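Local coordinates for protein alpha-fucosidase GH29 (Fusarium graminearum, PDB 4PSR) that hydrolyses alpha-L-fucosidic bonds as a family 29 glycoside hydrolase, probably releasing alpha-1,6-linked fucose from the glycans of glycoproteins, at residues P292-I306 with R332-S344. Numbering follows the deposited sequence. Where two conformers were deposited one is given.
Sequences PSNLVRPYWQTDDAI and RVSKNGNMLLNIS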
loop_
_atom_site.group_PDB
_atom_site.type_symbol
_atom_site.label_atom_id
_atom_site.label_comp_id
_atom_site.label_asym_id
_atom_site.label_seq_id
_atom_site.Cartn_x
_atom_site.Cartn_y
_atom_site.Cartn_z
ATOM N N PRO A 292 3.206 -6.413 5.875
ATOM C CA PRO A 292 3.326 -7.184 7.119
ATOM C C PRO A 292 3.364 -8.700 6.877
ATOM O O PRO A 292 2.847 -9.200 5.883
ATOM C CB PRO A 292 2.051 -6.802 7.880
ATOM C CG PRO A 292 1.051 -6.558 6.768
ATOM C CD PRO A 292 1.843 -5.869 5.705
ATOM N N SER A 293 3.950 -9.445 7.800
ATOM C CA SER A 293 3.969 -10.895 7.691
ATOM C C SER A 293 2.631 -11.496 8.100
ATOM O O SER A 293 2.311 -12.627 7.741
ATOM C CB SER A 293 5.075 -11.475 8.576
ATOM O OG SER A 293 4.849 -11.111 9.922
ATOM N N ASN A 294 1.851 -10.733 8.843
ATOM C CA ASN A 294 0.577 -11.192 9.369
ATOM C C ASN A 294 -0.611 -10.353 8.914
ATOM O O ASN A 294 -0.444 -9.309 8.310
ATOM C CB ASN A 294 0.626 -11.114 10.899
ATOM C CG ASN A 294 0.859 -9.697 11.410
ATOM O OD1 ASN A 294 1.640 -8.941 10.844
ATOM N ND2 ASN A 294 0.184 -9.340 12.507
ATOM N N LEU A 295 -1.811 -10.800 9.253
ATOM C CA LEU A 295 -3.031 -10.014 9.044
ATOM C C LEU A 295 -3.117 -8.893 10.067
ATOM O O LEU A 295 -3.216 -9.146 11.277
ATOM C CB LEU A 295 -4.250 -10.945 9.161
ATOM C CG LEU A 295 -5.600 -10.456 8.627
ATOM C CD1 LEU A 295 -6.586 -11.632 8.485
ATOM C CD2 LEU A 295 -6.214 -9.401 9.513
ATOM N N VAL A 296 -3.078 -7.664 9.571
ATOM C CA VAL A 296 -3.064 -6.473 10.415
ATOM C C VAL A 296 -4.383 -5.719 10.340
ATOM O O VAL A 296 -4.965 -5.575 9.258
ATOM C CB VAL A 296 -1.904 -5.566 9.940
ATOM C CG1 VAL A 296 -1.947 -4.162 10.535
ATOM C CG2 VAL A 296 -0.551 -6.227 10.238
ATOM N N ARG A 297 -4.843 -5.229 11.487
ATOM C CA ARG A 297 -6.009 -4.352 11.555
ATOM C C ARG A 297 -5.611 -3.146 12.407
ATOM O O ARG A 297 -4.866 -3.306 13.389
ATOM C CB ARG A 297 -7.208 -5.068 12.185
ATOM C CG ARG A 297 -7.600 -6.346 11.428
ATOM C CD ARG A 297 -8.837 -7.008 11.997
ATOM N NE ARG A 297 -9.267 -8.157 11.203
ATOM C CZ ARG A 297 -9.945 -8.060 10.069
ATOM N NH1 ARG A 297 -10.295 -6.872 9.582
ATOM N NH2 ARG A 297 -10.271 -9.160 9.412
ATOM N N PRO A 298 -6.105 -1.946 12.070
ATOM C CA PRO A 298 -7.106 -1.697 11.029
ATOM C C PRO A 298 -6.524 -1.677 9.625
ATOM O O PRO A 298 -5.312 -1.852 9.407
ATOM C CB PRO A 298 -7.661 -0.323 11.411
ATOM C CG PRO A 298 -6.490 0.351 12.040
ATOM C CD PRO A 298 -5.794 -0.718 12.812
ATOM N N TYR A 299 -7.425 -1.436 8.677
ATOM C CA TYR A 299 -7.082 -1.423 7.240
ATOM C C TYR A 299 -5.841 -0.582 6.964
ATOM O O TYR A 299 -5.709 0.540 7.464
ATOM C CB TYR A 299 -8.275 -0.872 6.435
ATOM C CG TYR A 299 -8.328 -1.461 5.041
ATOM C CD1 TYR A 299 -9.038 -2.633 4.780
ATOM C CD2 TYR A 299 -7.604 -0.887 3.993
ATOM C CE1 TYR A 299 -9.031 -3.204 3.526
ATOM C CE2 TYR A 299 -7.602 -1.461 2.716
ATOM C CZ TYR A 299 -8.306 -2.615 2.521
ATOM O OH TYR A 299 -8.310 -3.221 1.311
ATOM N N TRP A 300 -4.938 -1.114 6.150
ATOM C CA TRP A 300 -3.625 -0.516 5.889
ATOM C C TRP A 300 -3.318 -0.600 4.383
ATOM O O TRP A 300 -4.124 -1.150 3.589
ATOM C CB TRP A 300 -2.530 -1.243 6.730
ATOM C CG TRP A 300 -2.577 -2.713 6.514
ATOM C CD1 TRP A 300 -3.365 -3.592 7.172
ATOM C CD2 TRP A 300 -1.900 -3.465 5.493
ATOM N NE1 TRP A 300 -3.213 -4.857 6.638
ATOM C CE2 TRP A 300 -2.338 -4.797 5.592
ATOM C CE3 TRP A 300 -0.975 -3.137 4.506
ATOM C CZ2 TRP A 300 -1.870 -5.805 4.746
ATOM C CZ3 TRP A 300 -0.516 -4.137 3.649
ATOM C CH2 TRP A 300 -0.972 -5.463 3.786
ATOM N N GLN A 301 -2.186 -0.066 3.953
ATOM C CA GLN A 301 -1.727 -0.300 2.582
ATOM C C GLN A 301 -0.228 -0.461 2.564
ATOM O O GLN A 301 0.429 -0.276 3.606
ATOM C CB GLN A 301 -2.197 0.784 1.593
ATOM C CG GLN A 301 -1.508 2.149 1.733
ATOM C CD GLN A 301 -1.494 2.898 0.419
ATOM O OE1 GLN A 301 -2.554 3.315 -0.084
ATOM N NE2 GLN A 301 -0.316 2.990 -0.194
ATOM N N THR A 302 0.306 -0.807 1.403
ATOM C CA THR A 302 1.735 -0.906 1.197
ATOM C C THR A 302 2.019 -0.504 -0.251
ATOM O O THR A 302 1.120 -0.529 -1.110
ATOM C CB THR A 302 2.260 -2.290 1.568
ATOM O OG1 THR A 302 3.689 -2.326 1.483
ATOM C CG2 THR A 302 1.709 -3.341 0.636
ATOM N N ASP A 303 3.260 -0.145 -0.522
ATOM C CA ASP A 303 3.697 0.178 -1.887
ATOM C C ASP A 303 4.640 -0.899 -2.430
ATOM O O ASP A 303 5.440 -1.463 -1.680
ATOM C CB ASP A 303 4.422 1.523 -1.940
ATOM C CG ASP A 303 3.774 2.544 -1.069
ATOM O OD1 ASP A 303 2.598 2.872 -1.312
ATOM O OD2 ASP A 303 4.446 2.990 -0.096
ATOM N N ASP A 304 4.568 -1.188 -3.723
ATOM C CA ASP A 304 5.490 -2.119 -4.352
ATOM C C ASP A 304 5.925 -1.514 -5.683
ATOM O O ASP A 304 5.519 -0.410 -6.009
ATOM C CB ASP A 304 4.847 -3.480 -4.563
ATOM C CG ASP A 304 5.828 -4.619 -4.323
ATOM O OD1 ASP A 304 6.961 -4.574 -4.868
ATOM O OD2 ASP A 304 5.468 -5.548 -3.577
ATOM N N ALA A 305 6.747 -2.230 -6.450
ATOM C CA ALA A 305 7.286 -1.675 -7.689
ATOM C C ALA A 305 7.596 -2.789 -8.665
ATOM O O ALA A 305 7.959 -3.883 -8.239
ATOM C CB ALA A 305 8.534 -0.866 -7.372
ATOM N N ILE A 306 7.404 -2.550 -9.963
ATOM C CA ILE A 306 7.791 -3.531 -10.961
ATOM C C ILE A 306 9.338 -3.661 -10.945
ATOM O O ILE A 306 9.837 -4.678 -11.288
ATOM C CB ILE A 306 7.199 -3.209 -12.396
ATOM C CG1 ILE A 306 5.671 -3.079 -12.327
ATOM C CG2 ILE A 306 7.585 -4.276 -13.393
ATOM C CD1 ILE A 306 5.044 -2.652 -13.651
ATOM N N ARG A 332 -1.257 -9.172 -0.075
ATOM C CA ARG A 332 -1.594 -7.952 0.665
ATOM C C ARG A 332 -3.084 -7.855 0.931
ATOM O O ARG A 332 -3.508 -7.507 2.034
ATOM C CB ARG A 332 -1.141 -6.671 -0.053
ATOM C CG ARG A 332 0.344 -6.573 -0.490
ATOM C CD ARG A 332 1.334 -6.985 0.583
ATOM N NE ARG A 332 1.920 -8.316 0.420
ATOM C CZ ARG A 332 2.951 -8.619 -0.357
ATOM N NH1 ARG A 332 3.379 -9.890 -0.389
ATOM N NH2 ARG A 332 3.528 -7.699 -1.136
ATOM N N VAL A 333 -3.893 -8.171 -0.070
ATOM C CA VAL A 333 -5.331 -8.057 0.067
ATOM C C VAL A 333 -5.847 -9.045 1.114
ATOM O O VAL A 333 -6.741 -8.716 1.888
ATOM C CB VAL A 333 -6.013 -8.240 -1.287
ATOM C CG1 VAL A 333 -7.493 -8.435 -1.148
ATOM C CG2 VAL A 333 -5.691 -7.071 -2.225
ATOM N N SER A 334 -5.274 -10.248 1.144
ATOM C CA SER A 334 -5.686 -11.265 2.113
ATOM C C SER A 334 -5.358 -10.857 3.555
ATOM O O SER A 334 -5.964 -11.361 4.514
ATOM C CB SER A 334 -5.018 -12.613 1.801
ATOM O OG SER A 334 -3.647 -12.666 2.183
ATOM N N LYS A 335 -4.369 -9.975 3.730
ATOM C CA LYS A 335 -3.924 -9.531 5.061
ATOM C C LYS A 335 -4.548 -8.204 5.482
ATOM O O LYS A 335 -4.091 -7.615 6.466
ATOM C CB LYS A 335 -2.394 -9.431 5.071
ATOM C CG LYS A 335 -1.666 -10.753 5.023
ATOM C CD LYS A 335 -0.205 -10.537 4.708
ATOM C CE LYS A 335 0.626 -11.828 4.801
ATOM N NZ LYS A 335 2.018 -11.594 4.310
ATOM N N ASN A 336 -5.588 -7.767 4.765
ATOM C CA ASN A 336 -6.432 -6.600 5.102
ATOM C C ASN A 336 -5.835 -5.280 4.651
ATOM O O ASN A 336 -6.051 -4.235 5.300
ATOM C CB ASN A 336 -6.802 -6.595 6.600
ATOM C CG ASN A 336 -7.910 -5.628 6.948
ATOM O OD1 ASN A 336 -8.953 -5.567 6.302
ATOM N ND2 ASN A 336 -7.698 -4.890 8.037
ATOM N N GLY A 337 -5.148 -5.311 3.514
ATOM C CA GLY A 337 -4.559 -4.115 2.928
ATOM C C GLY A 337 -4.835 -3.898 1.458
ATOM O O GLY A 337 -5.372 -4.770 0.777
ATOM N N ASN A 338 -4.443 -2.715 0.975
ATOM C CA ASN A 338 -4.311 -2.427 -0.460
ATOM C C ASN A 338 -2.839 -2.455 -0.883
ATOM O O ASN A 338 -1.949 -2.236 -0.051
ATOM C CB ASN A 338 -4.850 -1.034 -0.824
ATOM C CG ASN A 338 -6.351 -0.922 -0.753
ATOM O OD1 ASN A 338 -7.077 -1.896 -0.685
ATOM N ND2 ASN A 338 -6.831 0.312 -0.756
ATOM N N MET A 339 -2.594 -2.643 -2.176
ATOM C CA MET A 339 -1.255 -2.546 -2.760
ATOM C C MET A 339 -1.238 -1.442 -3.783
ATOM O O MET A 339 -2.022 -1.457 -4.752
ATOM C CB MET A 339 -0.837 -3.863 -3.424
ATOM C CG MET A 339 0.653 -3.875 -3.799
ATOM S SD MET A 339 1.232 -5.421 -4.490
ATOM C CE MET A 339 0.657 -5.126 -6.110
ATOM N N LEU A 340 -0.321 -0.499 -3.602
ATOM C CA LEU A 340 -0.100 0.594 -4.552
ATOM C C LEU A 340 1.192 0.300 -5.295
ATOM O O LEU A 340 2.297 0.316 -4.709
ATOM C CB LEU A 340 -0.001 1.938 -3.796
ATOM C CG LEU A 340 0.397 3.162 -4.626
ATOM C CD1 LEU A 340 -0.544 3.387 -5.809
ATOM C CD2 LEU A 340 0.486 4.413 -3.719
ATOM N N LEU A 341 1.058 -0.008 -6.593
ATOM C CA LEU A 341 2.176 -0.405 -7.437
ATOM C C LEU A 341 2.810 0.754 -8.171
ATOM O O LEU A 341 2.150 1.517 -8.887
ATOM C CB LEU A 341 1.711 -1.460 -8.450
ATOM C CG LEU A 341 2.753 -1.973 -9.435
ATOM C CD1 LEU A 341 3.885 -2.721 -8.746
ATOM C CD2 LEU A 341 2.074 -2.838 -10.494
ATOM N N ASN A 342 4.126 0.869 -8.021
ATOM C CA ASN A 342 4.898 1.907 -8.700
ATOM C C ASN A 342 5.423 1.464 -10.049
ATOM O O ASN A 342 5.955 0.337 -10.165
ATOM C CB ASN A 342 6.075 2.374 -7.831
ATOM C CG ASN A 342 6.975 3.318 -8.551
ATOM O OD1 ASN A 342 6.648 4.482 -8.695
ATOM N ND2 ASN A 342 8.110 2.833 -9.009
ATOM N N ILE A 343 5.272 2.337 -11.052
ATOM C CA ILE A 343 5.878 2.163 -12.377
ATOM C C ILE A 343 6.864 3.293 -12.625
ATOM O O ILE A 343 6.857 4.321 -11.910
ATOM C CB ILE A 343 4.786 2.044 -13.501
ATOM C CG1 ILE A 343 4.030 3.355 -13.660
ATOM C CG2 ILE A 343 3.853 0.881 -13.151
ATOM C CD1 ILE A 343 2.949 3.328 -14.786
ATOM N N SER A 344 7.708 3.103 -13.639
ATOM C CA SER A 344 8.929 3.907 -13.790
ATOM C C SER A 344 9.170 4.357 -15.228
ATOM O O SER A 344 9.983 3.747 -15.937
ATOM C CB SER A 344 10.135 3.097 -13.321
ATOM O OG SER A 344 9.953 2.571 -12.011
HETATM O O HOH W 1 3.739 -13.732 5.767
HETATM O O HOH W 2 -11.581 -5.841 7.092
HETATM O O HOH W 3 5.983 -7.973 -3.067
HETATM O O HOH W 4 3.259 -5.055 -2.215
#
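Trp300 and Gly337 pair at the start of two neighbouring parallel strands, 300-305 and 337-343, the seventh and eighth of the TIM barrel, linked through helix 322-334 as a beta-alpha-beta unit. A Schellman motif with Asn336 at C-prime ends this helix; Gly337 CA then lies over the six-membered ring of Trp300, 3.6 Å from its centroid, a CH-pi contact, and Pro292 CG over the rim of the opposite face. Trp300 NE1, with the acceptor in its ring plane, donates to Lys335 O (2.9 Å) from one face of the carbonyl plane, and Val296 N from the opposite face. The Lys335 side chain runs out extended beyond CG: CB packs on Trp300 CZ2 (3.7 Å), CG passes Asn294 O, CD and CE skirt the carbonyls of Pro292 and Ser293, and NZ bonds Pro292 O (3.0 Å), with a salt bridge to Asp331 and a water shared with Ser293 O. Asn336, CG anti to its N (chi1 -167°), sends ND2 to an in-plane lone pair of Val296 O (3.1 Å). In the conformer given, Arg332 NH2 is a long 3.8 Å from Asp304 OD2, a salt bridge spanned by two waters, carboxylate and guanidinium nearly coplanar. From just before strand 300-305, Tyr299 OH donates to Asn338 OD1 at 2.7 Å, from above the amide carbonyl plane.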